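Local coordinates for putative peptide ABC-transport system periplasmic peptide-binding protein (Campylobacter jejuni, PDB 4OEV) that binds a nickel(II) ion together with oxalate outside the cytoplasm and probably hands the metal to an ABC-type importer, at residues A[18-23]-A[136-141]; A[30-35]-A[174-179]; A[256-261]-A[314-319]. All blocks are in the same frame, centred on the assembly; numbering follows the deposited sequence.

Interaction 1: residues A[18-23]-A[136-141]; sequences INPAYS and GMLPKH
Asn19 meets Leu138 through its amide oxygen. OD1 lies 3.3 Å from Leu138 CD2, and the two side chains cross at about a right angle. The torsion of Asn19 explains this reach: CG stands anti to the backbone N (chi1 177°), beside the carbonyl carbon. There OD1 also accepts the backbone N of Ala21 at 2.9 Å, which makes an Asx turn. The N-H points fairly straight at the oxygen, at 159°, but the donor sits 37° above the carbonyl plane. The other end of the amide is held too, because ND2 of Asn19 bonds to Asn154 OD1. The two bonds fix the rotation of the amide, with OD1 beside the Leu138 methyl.

Pro20 comes next and meets the backbone of Gly136 with the CB-CG rim of its ring. Its CB is 3.5 Å from Gly136 O, and its CG is 3.9 Å from Gly136 CA. The proline thus covers a buried carbonyl oxygen that has no hydrogen-bonding partner. Leu138 CD2 comes over one face of the ring, 3.9 Å from Pro20 CD. Pro20 also starts a short 3-10 turn with Ala21, and Tyr22 N bonds to Asn19 O at 2.9 Å.

Helix 81-92 supports the contact, its Phe91 touching both Ala21 and Leu138. Helix 30-33 packs on Pro20 through Ile30, and helix 140-143 starts just after Pro139.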
# COMPACT_ATOMS: atom_id res chain seq x y z
N ILE A 18 8.83 11.76 8.29
CA ILE A 18 9.70 10.96 7.45
C ILE A 18 10.52 10.08 8.37
O ILE A 18 11.70 10.32 8.62
CB ILE A 18 10.60 11.82 6.52
CG1 ILE A 18 9.72 12.72 5.62
CG2 ILE A 18 11.45 10.91 5.63
CD1 ILE A 18 10.52 13.77 4.80
N ASN A 19 9.87 9.01 8.81
CA ASN A 19 10.41 8.14 9.85
C ASN A 19 9.84 6.76 9.59
O ASN A 19 8.62 6.60 9.56
CB ASN A 19 10.02 8.70 11.21
CG ASN A 19 10.47 7.85 12.36
OD1 ASN A 19 10.73 6.65 12.23
ND2 ASN A 19 10.58 8.47 13.50
N PRO A 20 10.71 5.78 9.34
CA PRO A 20 10.30 4.40 9.09
C PRO A 20 9.23 3.86 10.08
O PRO A 20 8.38 3.09 9.67
CB PRO A 20 11.62 3.62 9.22
CG PRO A 20 12.68 4.62 8.89
CD PRO A 20 12.16 5.99 9.12
N ALA A 21 9.27 4.29 11.35
CA ALA A 21 8.30 3.78 12.34
C ALA A 21 6.85 4.15 11.99
O ALA A 21 5.92 3.50 12.51
CB ALA A 21 8.63 4.30 13.70
N TYR A 22 6.66 5.16 11.13
CA TYR A 22 5.32 5.64 10.75
C TYR A 22 5.05 5.46 9.24
O TYR A 22 4.11 6.06 8.67
CB TYR A 22 5.14 7.13 11.20
CG TYR A 22 5.45 7.23 12.67
CD1 TYR A 22 4.57 6.67 13.61
CD2 TYR A 22 6.62 7.82 13.13
CE1 TYR A 22 4.83 6.70 14.95
CE2 TYR A 22 6.92 7.86 14.52
CZ TYR A 22 6.01 7.30 15.41
OH TYR A 22 6.22 7.30 16.76
N SER A 23 5.82 4.56 8.63
CA SER A 23 5.56 4.17 7.24
C SER A 23 4.15 3.59 7.04
O SER A 23 3.80 2.61 7.70
CB SER A 23 6.51 3.11 6.78
OG SER A 23 6.19 2.71 5.47
N GLY A 136 13.33 0.86 7.01
CA GLY A 136 14.54 1.61 7.34
C GLY A 136 14.96 1.40 8.78
O GLY A 136 14.10 1.13 9.63
N MET A 137 16.27 1.48 9.06
CA MET A 137 16.78 1.47 10.45
C MET A 137 16.87 2.93 10.96
O MET A 137 17.03 3.88 10.17
CB MET A 137 18.13 0.74 10.52
CG MET A 137 18.08 -0.77 10.22
SD MET A 137 17.17 -1.72 11.46
CE MET A 137 15.56 -1.72 10.61
N LEU A 138 16.64 3.10 12.25
CA LEU A 138 16.68 4.41 12.91
C LEU A 138 18.02 4.60 13.65
O LEU A 138 18.61 3.62 14.08
CB LEU A 138 15.57 4.55 13.93
CG LEU A 138 14.15 4.50 13.37
CD1 LEU A 138 13.19 4.35 14.52
CD2 LEU A 138 13.93 5.78 12.62
N PRO A 139 18.44 5.86 13.83
CA PRO A 139 19.68 6.16 14.56
C PRO A 139 19.50 6.31 16.06
O PRO A 139 18.99 7.32 16.55
CB PRO A 139 20.15 7.47 13.92
CG PRO A 139 18.90 8.14 13.43
CD PRO A 139 17.97 7.04 13.06
N LYS A 140 19.94 5.28 16.77
CA LYS A 140 19.93 5.31 18.24
C LYS A 140 20.54 6.58 18.80
O LYS A 140 19.95 7.22 19.66
CB LYS A 140 20.66 4.09 18.78
CG LYS A 140 20.80 4.04 20.29
CD LYS A 140 21.23 2.67 20.71
CE LYS A 140 21.33 2.52 22.23
NZ LYS A 140 22.53 3.21 22.75
N HIS A 141 21.69 7.00 18.27
CA HIS A 141 22.42 8.11 18.88
C HIS A 141 21.69 9.45 18.80
O HIS A 141 22.10 10.40 19.49
CB HIS A 141 23.83 8.26 18.25
CG HIS A 141 23.81 8.76 16.84
ND1 HIS A 141 23.78 7.92 15.75
CD2 HIS A 141 23.80 10.02 16.34
CE1 HIS A 141 23.76 8.63 14.64
NE2 HIS A 141 23.76 9.92 14.96

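Interaction 2: residues A[30-35]-A[174-179]; sequences INLVFS and VEFKAN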
# COMPACT_ATOMS: atom_id res chain seq x y z
N ILE A 30 10.68 8.01 2.61
CA ILE A 30 11.36 7.26 3.66
C ILE A 30 12.40 6.35 3.01
O ILE A 30 13.52 6.22 3.52
CB ILE A 30 10.38 6.44 4.56
CG1 ILE A 30 9.46 7.41 5.30
CG2 ILE A 30 11.20 5.53 5.57
CD1 ILE A 30 8.39 6.79 6.23
N ASN A 31 12.08 5.74 1.87
CA ASN A 31 13.07 4.87 1.20
C ASN A 31 14.22 5.62 0.50
O ASN A 31 15.14 4.98 -0.02
CB ASN A 31 12.36 3.97 0.19
CG ASN A 31 11.67 2.79 0.85
OD1 ASN A 31 10.47 2.84 1.15
ND2 ASN A 31 12.41 1.70 1.06
N LEU A 32 14.17 6.95 0.47
CA LEU A 32 15.31 7.75 -0.05
C LEU A 32 16.32 8.00 1.08
O LEU A 32 17.54 7.84 0.91
CB LEU A 32 14.83 9.08 -0.60
CG LEU A 32 13.78 8.95 -1.71
CD1 LEU A 32 13.27 10.32 -2.11
CD2 LEU A 32 14.41 8.24 -2.91
N VAL A 33 15.80 8.39 2.24
CA VAL A 33 16.62 8.74 3.39
C VAL A 33 17.10 7.52 4.18
O VAL A 33 18.21 7.49 4.73
CB VAL A 33 15.82 9.71 4.30
CG1 VAL A 33 16.59 10.10 5.55
CG2 VAL A 33 15.40 10.94 3.50
N PHE A 34 16.26 6.48 4.24
CA PHE A 34 16.59 5.33 5.10
C PHE A 34 16.85 4.08 4.29
O PHE A 34 16.47 4.01 3.10
CB PHE A 34 15.45 5.07 6.08
CG PHE A 34 15.19 6.22 7.00
CD1 PHE A 34 15.85 6.30 8.23
CD2 PHE A 34 14.32 7.23 6.64
CE1 PHE A 34 15.63 7.38 9.08
CE2 PHE A 34 14.09 8.31 7.48
CZ PHE A 34 14.73 8.38 8.71
N SER A 35 17.53 3.13 4.90
CA SER A 35 17.65 1.81 4.30
C SER A 35 17.55 0.79 5.39
O SER A 35 17.87 1.09 6.55
CB SER A 35 18.97 1.68 3.53
OG SER A 35 20.05 1.86 4.41
N VAL A 174 9.62 17.89 -1.05
CA VAL A 174 10.76 17.64 -0.17
C VAL A 174 11.96 17.60 -1.10
O VAL A 174 11.85 17.03 -2.19
CB VAL A 174 10.64 16.32 0.64
CG1 VAL A 174 11.67 16.26 1.75
CG2 VAL A 174 9.21 16.15 1.23
N GLU A 175 13.06 18.24 -0.71
CA GLU A 175 14.28 18.27 -1.53
C GLU A 175 15.43 17.49 -0.86
O GLU A 175 15.66 17.61 0.34
CB GLU A 175 14.72 19.71 -1.80
CG GLU A 175 16.10 19.80 -2.50
CD GLU A 175 16.58 21.23 -2.65
OE1 GLU A 175 15.73 22.13 -2.46
OE2 GLU A 175 17.80 21.46 -2.96
N PHE A 176 16.14 16.69 -1.66
CA PHE A 176 17.24 15.86 -1.20
C PHE A 176 18.51 16.13 -1.98
O PHE A 176 18.45 16.68 -3.08
CB PHE A 176 16.91 14.39 -1.34
CG PHE A 176 15.60 14.01 -0.70
CD1 PHE A 176 14.41 14.09 -1.40
CD2 PHE A 176 15.57 13.59 0.63
CE1 PHE A 176 13.19 13.74 -0.80
CE2 PHE A 176 14.33 13.24 1.24
CZ PHE A 176 13.16 13.32 0.52
N LYS A 177 19.64 15.71 -1.42
CA LYS A 177 20.89 15.66 -2.17
C LYS A 177 21.52 14.29 -2.00
O LYS A 177 21.26 13.58 -1.02
CB LYS A 177 21.82 16.81 -1.77
CG LYS A 177 22.31 16.83 -0.32
CD LYS A 177 23.35 17.98 -0.11
CE LYS A 177 23.84 18.08 1.34
NZ LYS A 177 24.98 19.07 1.52
N ALA A 178 22.33 13.89 -2.99
CA ALA A 178 22.92 12.56 -3.00
C ALA A 178 23.78 12.31 -1.74
O ALA A 178 24.40 13.24 -1.22
CB ALA A 178 23.77 12.37 -4.23
N ASN A 179 23.75 11.07 -1.26
CA ASN A 179 24.60 10.61 -0.16
C ASN A 179 25.94 10.18 -0.75
O ASN A 179 26.04 9.09 -1.31
CB ASN A 179 23.93 9.46 0.60
CG ASN A 179 24.84 8.86 1.70
OD1 ASN A 179 25.95 9.34 1.93
ND2 ASN A 179 24.35 7.82 2.37
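Ser35 OG, just past the Leu32 and Val33 side chains that touch Phe176, is gripped by two hydroxyls, Thr160 OG1 and Tyr183 OH. These bonds tie the chain just after the short helix 30-33 to Thr160 and Tyr183. Inside the helix, Phe34 N bonds to Ile30 O at 2.8 Å and closes its single full turn.

The contact across the segments is purely apolar and centres on the ring of Phe176. Leu32 brings one methyl over the ring. CD1 stands 4.1 Å from the centroid of the Phe176 ring and 26° off the normal, a CH-pi contact over the face. The closest ring atom to Leu32 CD1 is Phe176 CE1, at 3.7 Å. Val33 approaches from the same side of the ring plane, but obliquely, and its CG2 reaches Phe176 CE2 at 3.4 Å. The two methyls therefore sit near different margins of one ring, Leu32 by CE1 and Val33 by CE2. Both side chains cross the phenylalanine at about a right angle. The ring gets there because CG of Phe176 is anti to its carbonyl carbon (chi1 -53°). The other branch of Val33 is used as well: CG1 lies over the face of Phe34, 3.6 Å above the ring plane and offset toward the rim.

Asn31, in the same helical turn, has been seen to bind magnesium in this protein, but that metal is absent here. Strand 173-178 runs between strands 163-169 and 191-196, and Ile194 of the latter touches both Leu32 and Phe176. Helix 30-33 is tied to the start of strand 163-169 by a backbone bond of Leu32 with Tyr163, and so packs against this mixed sheet.

Interaction 3: residues A[256-261]-A[314-319]; sequences LKVRQA and AGFKKN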
# COMPACT_ATOMS: atom_id res chain seq x y z
N LEU A 256 -25.60 -9.43 5.06
CA LEU A 256 -24.85 -10.33 4.16
C LEU A 256 -25.50 -10.43 2.77
O LEU A 256 -24.83 -10.31 1.73
CB LEU A 256 -24.77 -11.71 4.79
CG LEU A 256 -24.17 -12.76 3.85
CD1 LEU A 256 -22.72 -12.39 3.51
CD2 LEU A 256 -24.24 -14.11 4.53
N LYS A 257 -26.81 -10.63 2.74
CA LYS A 257 -27.50 -10.75 1.45
C LYS A 257 -27.38 -9.48 0.62
O LYS A 257 -27.31 -9.54 -0.60
CB LYS A 257 -28.98 -11.08 1.65
CG LYS A 257 -29.23 -12.53 2.14
CD LYS A 257 -30.72 -12.72 2.58
CE LYS A 257 -30.99 -14.13 3.15
NZ LYS A 257 -32.38 -14.29 3.75
N VAL A 258 -27.40 -8.33 1.28
CA VAL A 258 -27.27 -7.05 0.56
C VAL A 258 -25.87 -6.92 -0.06
O VAL A 258 -25.71 -6.58 -1.23
CB VAL A 258 -27.53 -5.88 1.52
CG1 VAL A 258 -27.07 -4.52 0.90
CG2 VAL A 258 -29.01 -5.87 1.96
N ARG A 259 -24.83 -7.25 0.70
CA ARG A 259 -23.48 -7.14 0.20
C ARG A 259 -23.26 -8.16 -0.93
O ARG A 259 -22.61 -7.84 -1.93
CB ARG A 259 -22.47 -7.37 1.34
CG ARG A 259 -22.30 -6.17 2.21
CD ARG A 259 -21.32 -6.45 3.30
NE ARG A 259 -21.91 -7.21 4.42
CZ ARG A 259 -21.50 -8.41 4.82
NH1 ARG A 259 -22.11 -8.96 5.87
NH2 ARG A 259 -20.50 -9.08 4.19
N GLN A 260 -23.83 -9.36 -0.81
CA GLN A 260 -23.69 -10.31 -1.91
C GLN A 260 -24.45 -9.80 -3.15
O GLN A 260 -24.00 -9.91 -4.29
CB GLN A 260 -24.24 -11.67 -1.49
CG GLN A 260 -23.52 -12.29 -0.30
CD GLN A 260 -24.20 -13.59 0.14
OE1 GLN A 260 -25.43 -13.65 0.26
NE2 GLN A 260 -23.40 -14.61 0.41
N ALA A 261 -25.62 -9.24 -2.92
CA ALA A 261 -26.42 -8.74 -4.04
C ALA A 261 -25.66 -7.64 -4.81
O ALA A 261 -25.63 -7.64 -6.05
CB ALA A 261 -27.75 -8.26 -3.55
N ALA A 314 -33.89 -10.85 1.36
CA ALA A 314 -33.50 -10.10 2.55
C ALA A 314 -34.65 -9.26 3.06
O ALA A 314 -34.51 -8.54 4.04
CB ALA A 314 -32.24 -9.21 2.28
N GLY A 315 -35.79 -9.37 2.39
CA GLY A 315 -37.02 -8.76 2.85
C GLY A 315 -37.38 -7.46 2.15
O GLY A 315 -38.36 -6.82 2.53
N PHE A 316 -36.60 -7.08 1.13
CA PHE A 316 -36.87 -5.85 0.37
C PHE A 316 -37.89 -6.09 -0.74
O PHE A 316 -38.06 -7.21 -1.23
CB PHE A 316 -35.56 -5.26 -0.22
CG PHE A 316 -34.61 -4.72 0.81
CD1 PHE A 316 -33.62 -5.54 1.40
CD2 PHE A 316 -34.69 -3.39 1.20
CE1 PHE A 316 -32.77 -5.06 2.35
CE2 PHE A 316 -33.80 -2.88 2.17
CZ PHE A 316 -32.85 -3.73 2.75
N LYS A 317 -38.60 -5.03 -1.13
CA LYS A 317 -39.59 -5.14 -2.21
C LYS A 317 -39.50 -3.89 -3.06
O LYS A 317 -39.40 -2.81 -2.50
CB LYS A 317 -41.00 -5.31 -1.62
CG LYS A 317 -42.14 -5.25 -2.68
CD LYS A 317 -43.54 -5.37 -2.00
CE LYS A 317 -44.64 -4.73 -2.86
NZ LYS A 317 -44.43 -3.25 -3.09
N LYS A 318 -39.49 -4.03 -4.39
CA LYS A 318 -39.48 -2.85 -5.27
C LYS A 318 -40.73 -1.99 -5.08
O LYS A 318 -41.84 -2.49 -5.16
CB LYS A 318 -39.35 -3.28 -6.73
CG LYS A 318 -37.90 -3.54 -7.15
CD LYS A 318 -37.75 -3.61 -8.65
CE LYS A 318 -36.38 -4.11 -9.06
NZ LYS A 318 -36.14 -3.75 -10.51
N ASN A 319 -40.55 -0.71 -4.78
CA ASN A 319 -41.74 0.11 -4.58
C ASN A 319 -42.26 0.59 -5.95
O ASN A 319 -41.78 0.12 -6.99
CB ASN A 319 -41.46 1.27 -3.62
CG ASN A 319 -40.36 2.19 -4.10
OD1 ASN A 319 -40.03 2.23 -5.28
ND2 ASN A 319 -39.72 2.90 -3.15
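Lys257 turns its CG anti to the carbonyl carbon (chi1 -72°) and runs extended from there, which lays its aliphatic chain along Ala314. Two of its carbons do the touching. CB lies 3.8 Å from Ala314 CB, and CD is also 3.8 Å from Ala314 CA. The charged end continues past the alanine, and NZ bonds to Ser313 OG.

Val258 uses its CG2 branch, which sits beside the backbone N because CG1 takes the position anti to it (chi1 166°). CG2 meets Phe316 CE1 at 3.9 Å. The approach is oblique to the ring, and the two side chains cross at about a right angle.

Between Ala314 and Phe316 the chain turns at Gly315. Its phi is positive, 100°, and two bonds lead back into the last turn of helix 304-313, so this helix ends in a Schellman motif. The turn sends the chain on to the edge strand 317-318 of a mixed four-stranded sheet. Ala314 and Phe316, on either side of the glycine in sequence, both point toward helix 256-265.

Phe316 also packs on Phe324 of the adjoining strand 324-326 and on Leu331 of strand 329-338, the next one across. Leu331 touches Val258 as well. Leu311 of helix 304-313 packs against both Val258 and Ala261, so the two helices also pack directly on each other. Lys326 NZ bonds to the carbonyl oxygen of Ala314.

Interactions 1 and 2 are neighbours, with centres about 12 Å apart. Their segments cross along the chain, in the order 18-23, 30-35, 136-141, 174-179. They touch directly: Met137 N lies 3.0 Å from Ser35 O, a probable hydrogen bond. The loop before helix 30-33 and the helix itself thus connect helices 81-92 and 140-143 with the mixed sheet holding strand 173-178. Asn31 sits in segment 30-35 but takes no part in the contact. Interaction 3 comes later in the chain, about 48 Å from interaction 1 and 52 Å from interaction 2 between centres. It lies away from the nickel and oxalate site. Interactions 1 and 2 therefore join parts of one side of the protein, and interaction 3 belongs to packing on the opposite side.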